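Local coordinates for protein glucose 1-dehydrogenase (Haloferax mediterranei, PDB 2B5W) that oxidises D-glucose and several other aldose sugars with a zinc-dependent active site, passing the electrons to NADP(+) or, less readily, NAD(+), at residues Gly146-Pro151 / Val314-Leu319; Ile152-Lys157 / Gly182-Leu187; Arg229-Glu234 / Asp238-Met243. The protein carries 1 engineered substitution. One frame throughout, in Å; residues are numbered along the deposited sequence.

Contact 1: residues Gly146-Pro151 / Val314-Leu319; sequences GFLIEP and VTFTKL. With K (potassium ion), chain F.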
loop_
_atom_site.group_PDB
_atom_site.type_symbol
_atom_site.label_atom_id
_atom_site.label_comp_id
_atom_site.label_asym_id
_atom_site.label_seq_id
_atom_site.Cartn_x
_atom_site.Cartn_y
_atom_site.Cartn_z
ATOM N N GLY A 146 16.954 27.261 0.315
ATOM C CA GLY A 146 17.221 26.052 -0.476
ATOM C C GLY A 146 17.376 24.793 0.350
ATOM O O GLY A 146 17.253 23.659 -0.190
ATOM N N PHE A 147 17.660 24.951 1.637
ATOM C CA PHE A 147 17.665 23.850 2.577
ATOM C C PHE A 147 16.305 23.189 2.765
ATOM O O PHE A 147 16.240 22.189 3.442
ATOM C CB PHE A 147 18.269 24.295 3.919
ATOM C CG PHE A 147 17.494 25.383 4.595
ATOM C CD1 PHE A 147 16.435 25.089 5.463
ATOM C CD2 PHE A 147 17.811 26.722 4.386
ATOM C CE1 PHE A 147 15.722 26.119 6.046
ATOM C CE2 PHE A 147 17.101 27.709 4.954
ATOM C CZ PHE A 147 16.073 27.438 5.792
ATOM N N LEU A 148 15.232 23.776 2.231
ATOM C CA LEU A 148 13.908 23.194 2.328
ATOM C C LEU A 148 13.633 22.259 1.158
ATOM O O LEU A 148 12.679 21.483 1.212
ATOM C CB LEU A 148 12.824 24.259 2.343
ATOM C CG LEU A 148 12.786 25.167 3.572
ATOM C CD1 LEU A 148 11.644 26.145 3.424
ATOM C CD2 LEU A 148 12.667 24.374 4.817
ATOM N N ILE A 149 14.464 22.305 0.124
ATOM C CA ILE A 149 14.234 21.434 -1.071
ATOM C C ILE A 149 14.356 19.953 -0.678
ATOM O O ILE A 149 13.514 19.140 -1.071
ATOM C CB ILE A 149 15.185 21.817 -2.194
ATOM C CG1 ILE A 149 14.926 23.225 -2.692
ATOM C CG2 ILE A 149 15.160 20.789 -3.303
ATOM C CD1 ILE A 149 13.500 23.454 -3.163
ATOM N N GLU A 150 15.354 19.558 0.117
ATOM C CA GLU A 150 15.409 18.166 0.516
ATOM C C GLU A 150 14.198 17.701 1.319
ATOM O O GLU A 150 13.596 16.683 0.988
ATOM C CB GLU A 150 16.757 17.825 1.221
ATOM C CG GLU A 150 17.015 16.323 1.371
ATOM C CD GLU A 150 16.401 15.698 2.589
ATOM O OE1 GLU A 150 15.873 16.452 3.448
ATOM O OE2 GLU A 150 16.403 14.439 2.725
ATOM N N PRO A 151 13.768 18.388 2.385
ATOM C CA PRO A 151 12.552 17.964 3.072
ATOM C C PRO A 151 11.317 17.927 2.176
ATOM O O PRO A 151 10.524 16.999 2.283
ATOM C CB PRO A 151 12.383 19.014 4.184
ATOM C CG PRO A 151 13.605 19.720 4.265
ATOM C CD PRO A 151 14.500 19.441 3.109
ATOM N N VAL A 314 9.244 23.345 -7.985
ATOM C CA VAL A 314 7.981 23.839 -8.464
ATOM C C VAL A 314 6.981 24.007 -7.299
ATOM O O VAL A 314 6.312 25.032 -7.195
ATOM C CB VAL A 314 7.437 22.858 -9.548
ATOM C CG1 VAL A 314 6.021 23.236 -9.983
ATOM C CG2 VAL A 314 8.341 22.863 -10.772
ATOM N N THR A 315 6.926 23.012 -6.432
ATOM C CA THR A 315 6.043 23.088 -5.281
ATOM C C THR A 315 6.409 24.265 -4.388
ATOM O O THR A 315 5.548 25.010 -3.918
ATOM C CB THR A 315 6.094 21.791 -4.531
ATOM O OG1 THR A 315 5.538 20.735 -5.343
ATOM C CG2 THR A 315 5.225 21.859 -3.225
ATOM N N PHE A 316 7.715 24.483 -4.189
ATOM C CA PHE A 316 8.174 25.628 -3.389
ATOM C C PHE A 316 7.568 26.958 -3.829
ATOM O O PHE A 316 7.127 27.758 -3.020
ATOM C CB PHE A 316 9.693 25.701 -3.468
ATOM C CG PHE A 316 10.304 26.838 -2.688
ATOM C CD1 PHE A 316 10.394 28.062 -3.208
ATOM C CD2 PHE A 316 10.877 26.585 -1.458
ATOM C CE1 PHE A 316 10.958 29.110 -2.480
ATOM C CE2 PHE A 316 11.474 27.607 -0.737
ATOM C CZ PHE A 316 11.518 28.845 -1.262
ATOM N N THR A 317 7.509 27.187 -5.146
ATOM C CA THR A 317 6.955 28.398 -5.727
ATOM C C THR A 317 5.490 28.663 -5.388
ATOM O O THR A 317 5.007 29.798 -5.378
ATOM C CB THR A 317 7.173 28.334 -7.248
ATOM O OG1 THR A 317 8.590 28.241 -7.524
ATOM C CG2 THR A 317 6.742 29.544 -7.902
ATOM N N LYS A 318 4.770 27.567 -5.063
ATOM C CA LYS A 318 3.369 27.644 -4.707
ATOM C C LYS A 318 3.085 27.799 -3.217
ATOM O O LYS A 318 1.946 28.043 -2.806
ATOM C CB LYS A 318 2.665 26.375 -5.171
ATOM C CG LYS A 318 2.705 26.170 -6.639
ATOM C CD LYS A 318 1.901 24.941 -7.096
ATOM C CE LYS A 318 2.163 24.616 -8.565
ATOM N NZ LYS A 318 1.960 23.147 -8.930
ATOM N N LEU A 319 4.093 27.616 -2.400
ATOM C CA LEU A 319 3.861 27.724 -0.953
ATOM C C LEU A 319 3.661 29.199 -0.562
ATOM O O LEU A 319 4.309 30.085 -1.108
ATOM C CB LEU A 319 5.016 27.087 -0.176
ATOM C CG LEU A 319 5.265 25.611 -0.438
ATOM C CD1 LEU A 319 6.540 25.167 0.246
ATOM C CD2 LEU A 319 4.109 24.773 -0.129
HETATM K K K F . 2.880 20.095 -6.074
#
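The chain entering helix 149-164, the helix that carries the catalytic-zinc ligand Glu150 in this zinc-containing alcohol dehydrogenase fold, makes a short 3-10 turn and packs Leu148 and Ile149 against Phe316 near the C-terminal end of helix 306-318. The contact is small and purely apolar, and Phe316 supplies nearly all of the far side. Its ring is thrown out from its helix because CG stands anti to the backbone N (chi1 180°), which carries it across to the other segment. Leu148 CD1 meets the rim of that ring, close to its plane, 4.4 Å from Phe316 CE2. Ile149 comes in obliquely with the end of its longer branch, CD1 lying 4.4 Å from Phe316 CD2. Both distances are loose, and neighbours complete the packing: Leu324 of helix 321-327 touches Leu148 and Phe316, while Gln142 touches Ile149 and Phe316. The side chain of Leu148 stays about 9 Å from the zinc, so the packing does not touch the metal. One residue before Phe316, Thr315 turns to another neighbour: its hydroxyl is hydrogen-bonded to Glu156, and the same OG1 binds a potassium ion at 2.8 Å.

Contact 2: residues Ile152-Lys157 / Gly182-Leu187; sequences ISITEK and GSLGLL. With NAP (NADP nicotinamide-adenine-dinucleotide phosphate), chain I.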
loop_
_atom_site.group_PDB
_atom_site.type_symbol
_atom_site.label_atom_id
_atom_site.label_comp_id
_atom_site.label_asym_id
_atom_site.label_seq_id
_atom_site.Cartn_x
_atom_site.Cartn_y
_atom_site.Cartn_z
ATOM N N ILE A 152 11.150 18.935 1.322
ATOM C CA ILE A 152 10.013 18.925 0.371
ATOM C C ILE A 152 10.077 17.654 -0.489
ATOM O O ILE A 152 9.054 16.999 -0.728
ATOM C CB ILE A 152 9.944 20.209 -0.487
ATOM C CG1 ILE A 152 9.643 21.449 0.386
ATOM C CG2 ILE A 152 8.829 20.083 -1.559
ATOM C CD1 ILE A 152 9.809 22.751 -0.326
ATOM N N SER A 153 11.287 17.312 -0.928
ATOM C CA SER A 153 11.493 16.121 -1.774
ATOM C C SER A 153 11.087 14.817 -1.113
ATOM O O SER A 153 10.649 13.881 -1.805
ATOM C CB SER A 153 12.944 16.041 -2.299
ATOM O OG SER A 153 13.857 15.537 -1.360
ATOM N N ILE A 154 11.305 14.715 0.194
ATOM C CA ILE A 154 10.875 13.558 0.978
ATOM C C ILE A 154 9.368 13.367 0.770
ATOM O O ILE A 154 8.895 12.263 0.522
ATOM C CB ILE A 154 11.229 13.718 2.467
ATOM C CG1 ILE A 154 12.745 13.702 2.688
ATOM C CG2 ILE A 154 10.491 12.690 3.281
ATOM C CD1 ILE A 154 13.429 12.450 2.294
ATOM N N THR A 155 8.599 14.439 0.926
ATOM C CA THR A 155 7.171 14.372 0.709
ATOM C C THR A 155 6.818 14.115 -0.738
ATOM O O THR A 155 5.885 13.370 -1.008
ATOM C CB THR A 155 6.517 15.653 1.242
ATOM O OG1 THR A 155 6.705 15.609 2.671
ATOM C CG2 THR A 155 5.015 15.663 0.973
ATOM N N GLU A 156 7.544 14.706 -1.659
ATOM C CA GLU A 156 7.243 14.464 -3.068
ATOM C C GLU A 156 7.352 12.959 -3.361
ATOM O O GLU A 156 6.525 12.419 -4.092
ATOM C CB GLU A 156 8.171 15.236 -3.982
ATOM C CG GLU A 156 8.087 16.746 -3.917
ATOM C CD GLU A 156 6.883 17.379 -4.590
ATOM O OE1 GLU A 156 6.012 16.668 -5.158
ATOM O OE2 GLU A 156 6.827 18.607 -4.544
ATOM N N LYS A 157 8.373 12.288 -2.837
ATOM C CA LYS A 157 8.484 10.857 -3.082
ATOM C C LYS A 157 7.336 10.091 -2.425
ATOM O O LYS A 157 6.727 9.215 -3.033
ATOM C CB LYS A 157 9.817 10.282 -2.581
ATOM C CG LYS A 157 9.860 8.750 -2.727
ATOM C CD LYS A 157 11.117 8.081 -2.208
ATOM C CE LYS A 157 10.886 6.572 -2.068
ATOM N NZ LYS A 157 12.129 5.873 -1.742
ATOM N N GLY A 182 5.797 18.521 13.434
ATOM C CA GLY A 182 7.187 18.876 13.282
ATOM C C GLY A 182 7.402 19.533 11.923
ATOM O O GLY A 182 6.437 19.745 11.178
ATOM N N SER A 183 8.646 19.874 11.590
ATOM C CA SER A 183 8.829 20.611 10.334
ATOM C C SER A 183 8.364 19.797 9.119
ATOM O O SER A 183 7.870 20.356 8.160
ATOM C CB SER A 183 10.268 21.109 10.169
ATOM O OG SER A 183 11.203 20.070 10.061
ATOM N N LEU A 184 8.559 18.486 9.145
ATOM C CA LEU A 184 8.123 17.672 7.990
ATOM C C LEU A 184 6.583 17.677 7.847
ATOM O O LEU A 184 6.021 17.870 6.762
ATOM C CB LEU A 184 8.684 16.244 8.060
ATOM C CG LEU A 184 8.327 15.363 6.849
ATOM C CD1 LEU A 184 8.867 15.933 5.532
ATOM C CD2 LEU A 184 8.769 13.906 7.071
ATOM N N GLY A 185 5.888 17.480 8.956
ATOM C CA GLY A 185 4.445 17.495 8.937
ATOM C C GLY A 185 3.885 18.832 8.511
ATOM O O GLY A 185 2.966 18.880 7.715
ATOM N N LEU A 186 4.458 19.937 8.984
ATOM C CA LEU A 186 3.897 21.235 8.650
ATOM C C LEU A 186 4.189 21.577 7.182
ATOM O O LEU A 186 3.353 22.116 6.482
ATOM C CB LEU A 186 4.432 22.327 9.566
ATOM C CG LEU A 186 4.044 22.141 11.037
ATOM C CD1 LEU A 186 4.738 23.187 11.887
ATOM C CD2 LEU A 186 2.578 22.296 11.238
ATOM N N LEU A 187 5.409 21.273 6.726
ATOM C CA LEU A 187 5.716 21.455 5.302
ATOM C C LEU A 187 4.742 20.642 4.434
ATOM O O LEU A 187 4.196 21.138 3.433
ATOM C CB LEU A 187 7.157 21.003 5.048
ATOM C CG LEU A 187 7.892 21.365 3.792
ATOM C CD1 LEU A 187 7.985 22.864 3.651
ATOM C CD2 LEU A 187 9.283 20.716 3.896
HETATM P PA NAP I . 9.864 15.919 14.728
HETATM O O1A NAP I . 10.378 15.188 15.874
HETATM O O2A NAP I . 10.352 17.374 14.665
HETATM O O5B NAP I . 8.287 15.956 14.732
HETATM C C5B NAP I . 7.469 14.910 15.179
HETATM C C4B NAP I . 6.267 15.648 15.727
HETATM O O4B NAP I . 5.263 14.694 15.992
HETATM C C3B NAP I . 6.555 16.414 17.033
HETATM O O3B NAP I . 6.273 17.801 16.932
HETATM C C2B NAP I . 5.660 15.721 18.062
HETATM O O2B NAP I . 5.012 16.594 18.973
HETATM C C1B NAP I . 4.622 15.044 17.199
HETATM N N9A NAP I . 4.110 13.843 17.830
HETATM C C8A NAP I . 4.836 12.742 18.221
HETATM N N7A NAP I . 3.989 11.851 18.771
HETATM C C5A NAP I . 2.728 12.400 18.775
HETATM C C6A NAP I . 1.474 11.964 19.213
HETATM N N6A NAP I . 1.293 10.787 19.850
HETATM N N1A NAP I . 0.378 12.779 19.047
HETATM C C2A NAP I . 0.491 14.008 18.431
HETATM N N3A NAP I . 1.726 14.457 17.996
HETATM C C4A NAP I . 2.811 13.660 18.151
HETATM O O3 NAP I . 10.404 15.295 13.366
HETATM P PN NAP I . 10.282 15.796 11.831
HETATM O O1N NAP I . 8.987 16.484 11.563
HETATM O O2N NAP I . 11.557 16.401 11.330
HETATM O O5D NAP I . 10.155 14.260 11.408
HETATM C C5D NAP I . 8.933 13.566 11.564
HETATM C C4D NAP I . 9.148 12.059 11.446
HETATM O O4D NAP I . 9.571 11.778 10.108
HETATM C C3D NAP I . 10.237 11.510 12.372
HETATM O O3D NAP I . 9.852 10.268 12.924
HETATM C C2D NAP I . 11.435 11.367 11.439
HETATM O O2D NAP I . 12.412 10.449 11.855
HETATM C C1D NAP I . 10.743 10.964 10.137
HETATM N N1N NAP I . 11.451 11.293 8.894
HETATM C C2N NAP I . 11.473 10.296 7.969
HETATM C C3N NAP I . 12.025 10.530 6.742
HETATM C C7N NAP I . 11.842 9.438 5.729
HETATM O O7N NAP I . 12.600 9.662 4.584
HETATM N N7N NAP I . 11.013 8.390 5.990
HETATM C C4N NAP I . 12.614 11.758 6.415
HETATM C C5N NAP I . 12.574 12.769 7.366
HETATM C C6N NAP I . 11.961 12.537 8.606
HETATM P P2B NAP I . 5.692 17.001 20.426
HETATM O O1X NAP I . 6.881 17.797 20.256
HETATM O O2X NAP I . 4.541 17.748 21.129
HETATM O O3X NAP I . 6.025 15.716 21.192
#
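Leu184 and Ile154, which touch each other across this contact, both lie on one side of the flat nicotinamide ring of NADP: Leu184 CD2 sits over the face, 3.8 Å from C6N, while Ile154 CG2 stands out beyond the rim, 3.9 Å from C4N. Ile154 CD1 also approaches the carboxamide oxygen O7N. Leu184 belongs to the glycine-rich turn of the Rossmann fold, where Gly182 precedes helix 183-194 as its N-cap and passes so close to the cofactor atom O5B that a CB would collide with it. The short axes of 152-157 and 183-187 cross at -64° and approach to 10.0 Å.

Leu184 serves both partners by forking: with CG anti to the backbone N (chi1 -177°), CD2 goes to the cofactor and CD1 to the other helix, where it slides past Thr155 with 3.6 Å between CD1 and OG1. That hydroxyl finds its polar partners in Tyr247 and Thr188. One turn on, Leu187 and Ile152 cross at about a right angle, Leu187 CD2 lying 3.6 Å from Ile152 CG1. Phe323 and Leu327 of helix 321-327 touch Leu187 too. Cutting Leu187 back to an alanine is likely to open a gap between the helices and leave the CG1 branch of Ile152 without its partner. At the N-terminal end of helix 183-194, Leu184 N donates a hydrogen bond to the nicotinamide-side phosphate oxygen O1N, 3.2 Å long with an N-H...O angle of 150°.

Contact 3: residues Arg229-Glu234 / Asp238-Met243; sequences RQTPVE and DVYEQM. With K (potassium ion), chain G.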
loop_
_atom_site.group_PDB
_atom_site.type_symbol
_atom_site.label_atom_id
_atom_site.label_comp_id
_atom_site.label_asym_id
_atom_site.label_seq_id
_atom_site.Cartn_x
_atom_site.Cartn_y
_atom_site.Cartn_z
ATOM N N ARG A 229 -4.397 14.200 22.391
ATOM C CA ARG A 229 -4.780 13.992 23.807
ATOM C C ARG A 229 -6.292 14.073 24.009
ATOM O O ARG A 229 -6.840 13.534 24.969
ATOM C CB ARG A 229 -4.059 15.014 24.657
ATOM C CG ARG A 229 -2.520 14.923 24.577
ATOM C CD ARG A 229 -1.806 16.043 25.235
ATOM N NE ARG A 229 -2.193 17.304 24.625
ATOM C CZ ARG A 229 -1.913 18.490 25.126
ATOM N NH1 ARG A 229 -1.207 18.597 26.237
ATOM N NH2 ARG A 229 -2.321 19.576 24.484
ATOM N N GLN A 230 -6.967 14.764 23.113
ATOM C CA GLN A 230 -8.413 14.864 23.067
ATOM C C GLN A 230 -9.077 13.872 22.125
ATOM O O GLN A 230 -10.108 13.258 22.466
ATOM C CB GLN A 230 -8.794 16.251 22.604
ATOM C CG GLN A 230 -8.331 17.359 23.520
ATOM C CD GLN A 230 -8.993 17.279 24.873
ATOM O OE1 GLN A 230 -10.203 17.037 24.964
ATOM N NE2 GLN A 230 -8.207 17.443 25.923
ATOM N N THR A 231 -8.515 13.757 20.921
ATOM C CA THR A 231 -9.075 12.952 19.861
ATOM C C THR A 231 -7.989 12.061 19.279
ATOM O O THR A 231 -7.184 12.527 18.478
ATOM C CB THR A 231 -9.632 13.847 18.762
ATOM O OG1 THR A 231 -10.611 14.745 19.300
ATOM C CG2 THR A 231 -10.379 13.015 17.712
ATOM N N PRO A 232 -7.958 10.788 19.669
ATOM C CA PRO A 232 -7.071 9.813 19.039
ATOM C C PRO A 232 -7.440 9.598 17.595
ATOM O O PRO A 232 -8.542 9.869 17.178
ATOM C CB PRO A 232 -7.322 8.524 19.836
ATOM C CG PRO A 232 -7.987 8.968 21.111
ATOM C CD PRO A 232 -8.761 10.184 20.758
ATOM N N VAL A 233 -6.473 9.096 16.842
ATOM C CA VAL A 233 -6.607 8.932 15.412
ATOM C C VAL A 233 -7.857 8.098 15.078
ATOM O O VAL A 233 -8.609 8.435 14.182
ATOM C CB VAL A 233 -5.321 8.336 14.796
ATOM C CG1 VAL A 233 -5.540 7.977 13.301
ATOM C CG2 VAL A 233 -4.135 9.306 14.936
ATOM N N GLU A 234 -8.073 7.016 15.823
ATOM C CA GLU A 234 -9.231 6.148 15.557
ATOM C C GLU A 234 -10.596 6.838 15.777
ATOM O O GLU A 234 -11.611 6.415 15.219
ATOM C CB GLU A 234 -9.098 4.804 16.291
ATOM C CG GLU A 234 -9.368 4.842 17.786
ATOM C CD GLU A 234 -8.132 5.077 18.623
ATOM O OE1 GLU A 234 -7.095 5.557 18.090
ATOM O OE2 GLU A 234 -8.203 4.784 19.841
ATOM N N ASP A 238 -15.373 10.059 13.722
ATOM C CA ASP A 238 -16.582 10.429 14.475
ATOM C C ASP A 238 -16.608 11.934 14.767
ATOM O O ASP A 238 -17.615 12.601 14.556
ATOM C CB ASP A 238 -16.719 9.671 15.772
ATOM C CG ASP A 238 -17.980 10.131 16.474
ATOM O OD1 ASP A 238 -19.068 9.954 15.891
ATOM O OD2 ASP A 238 -17.979 10.703 17.584
ATOM N N VAL A 239 -15.481 12.452 15.229
ATOM C CA VAL A 239 -15.368 13.845 15.658
ATOM C C VAL A 239 -15.300 14.766 14.452
ATOM O O VAL A 239 -15.927 15.834 14.429
ATOM C CB VAL A 239 -14.167 14.057 16.599
ATOM C CG1 VAL A 239 -14.008 15.550 16.994
ATOM C CG2 VAL A 239 -14.281 13.182 17.858
ATOM N N TYR A 240 -14.576 14.337 13.422
ATOM C CA TYR A 240 -14.381 15.147 12.240
ATOM C C TYR A 240 -14.982 14.440 11.027
ATOM O O TYR A 240 -16.204 14.466 10.848
ATOM C CB TYR A 240 -12.871 15.483 12.082
ATOM C CG TYR A 240 -12.371 16.299 13.251
ATOM C CD1 TYR A 240 -12.757 17.634 13.395
ATOM C CD2 TYR A 240 -11.580 15.748 14.223
ATOM C CE1 TYR A 240 -12.355 18.370 14.477
ATOM C CE2 TYR A 240 -11.173 16.479 15.320
ATOM C CZ TYR A 240 -11.570 17.794 15.434
ATOM O OH TYR A 240 -11.138 18.477 16.539
ATOM N N GLU A 241 -14.134 13.793 10.212
ATOM C CA GLU A 241 -14.580 12.985 9.079
ATOM C C GLU A 241 -13.520 11.933 8.746
ATOM O O GLU A 241 -12.398 11.989 9.241
ATOM C CB GLU A 241 -14.812 13.849 7.838
ATOM C CG GLU A 241 -13.567 14.579 7.338
ATOM C CD GLU A 241 -13.825 15.454 6.129
ATOM O OE1 GLU A 241 -14.435 15.011 5.130
ATOM O OE2 GLU A 241 -13.435 16.646 6.166
ATOM N N GLN A 242 -13.891 10.964 7.926
ATOM C CA GLN A 242 -12.906 10.003 7.432
ATOM C C GLN A 242 -11.978 10.710 6.467
ATOM O O GLN A 242 -12.398 11.592 5.720
ATOM C CB GLN A 242 -13.596 8.871 6.682
ATOM C CG GLN A 242 -14.762 8.235 7.405
ATOM C CD GLN A 242 -15.434 7.221 6.515
ATOM O OE1 GLN A 242 -16.293 7.547 5.696
ATOM N NE2 GLN A 242 -14.978 6.021 6.613
ATOM N N MET A 243 -10.736 10.249 6.429
ATOM C CA MET A 243 -9.671 10.974 5.734
ATOM C C MET A 243 -9.262 10.166 4.505
ATOM O O MET A 243 -8.839 8.997 4.613
ATOM C CB MET A 243 -8.493 11.177 6.672
ATOM C CG MET A 243 -8.816 11.922 7.976
ATOM S SD MET A 243 -9.368 13.545 7.592
ATOM C CE MET A 243 -9.925 14.112 9.262
HETATM K K K G . -18.158 12.770 11.598
#
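Thr231 and Val239 meet methyl to methyl in the connection that leads from strand 224-227 of the Rossmann sheet, through the short helix 236-239, to strand 243-248. The apolar contacts centre on one atom, Thr231 CG2. It approaches Val239 CG2 tip to tip at 3.9 Å and, more loosely, Tyr240 CE2 at 4.3 Å, reaching that ring obliquely. The threonine methyl gets there because it stands anti to its own backbone nitrogen, with OG1 at a chi1 of -57°. Within the second segment, the other valine methyl, Val239 CG1, lies 3.4 Å above one face of the Tyr240 ring, displaced toward its rim. Val236 of the short helix also packs on Thr231.

The metal contacts run through backbone oxygens. Tyr240 is where the chain leaves helical geometry, and its carbonyl O binds a potassium ion at 2.7 Å, joined by Asp238 O at 3.0 Å and by the carbonyl of Pro237. Across the two segments the contact is thus one of methyls and a ring, with no hydrogen bond, while three carbonyl oxygens share one cation where the short helix ends, consistent with its offsetting the partial negative charge gathered there.

Overall arrangement
Contacts 1 and 2 are neighbours, their centres 9 Å apart, and both use helix 149-164: its first turn meets helix 306-318 in contact 1, and the next turns meet helix 183-194 in contact 2. Pro151 packing on Leu187 ties them directly. Contact 3 stands apart, its centre 30 Å from contact 1 and 22 Å from contact 2, toward the side of the parallel sheet ending in strand 224-227. Along the chain, contact 1 encloses the other two, and contact 2 closes before contact 3 opens. The first pair therefore links zinc ligand and nicotinamide pocket through one helix, while contact 3 lies in the connection from strand 224-227 to strand 243-248, which crosses between the sheet's two halves.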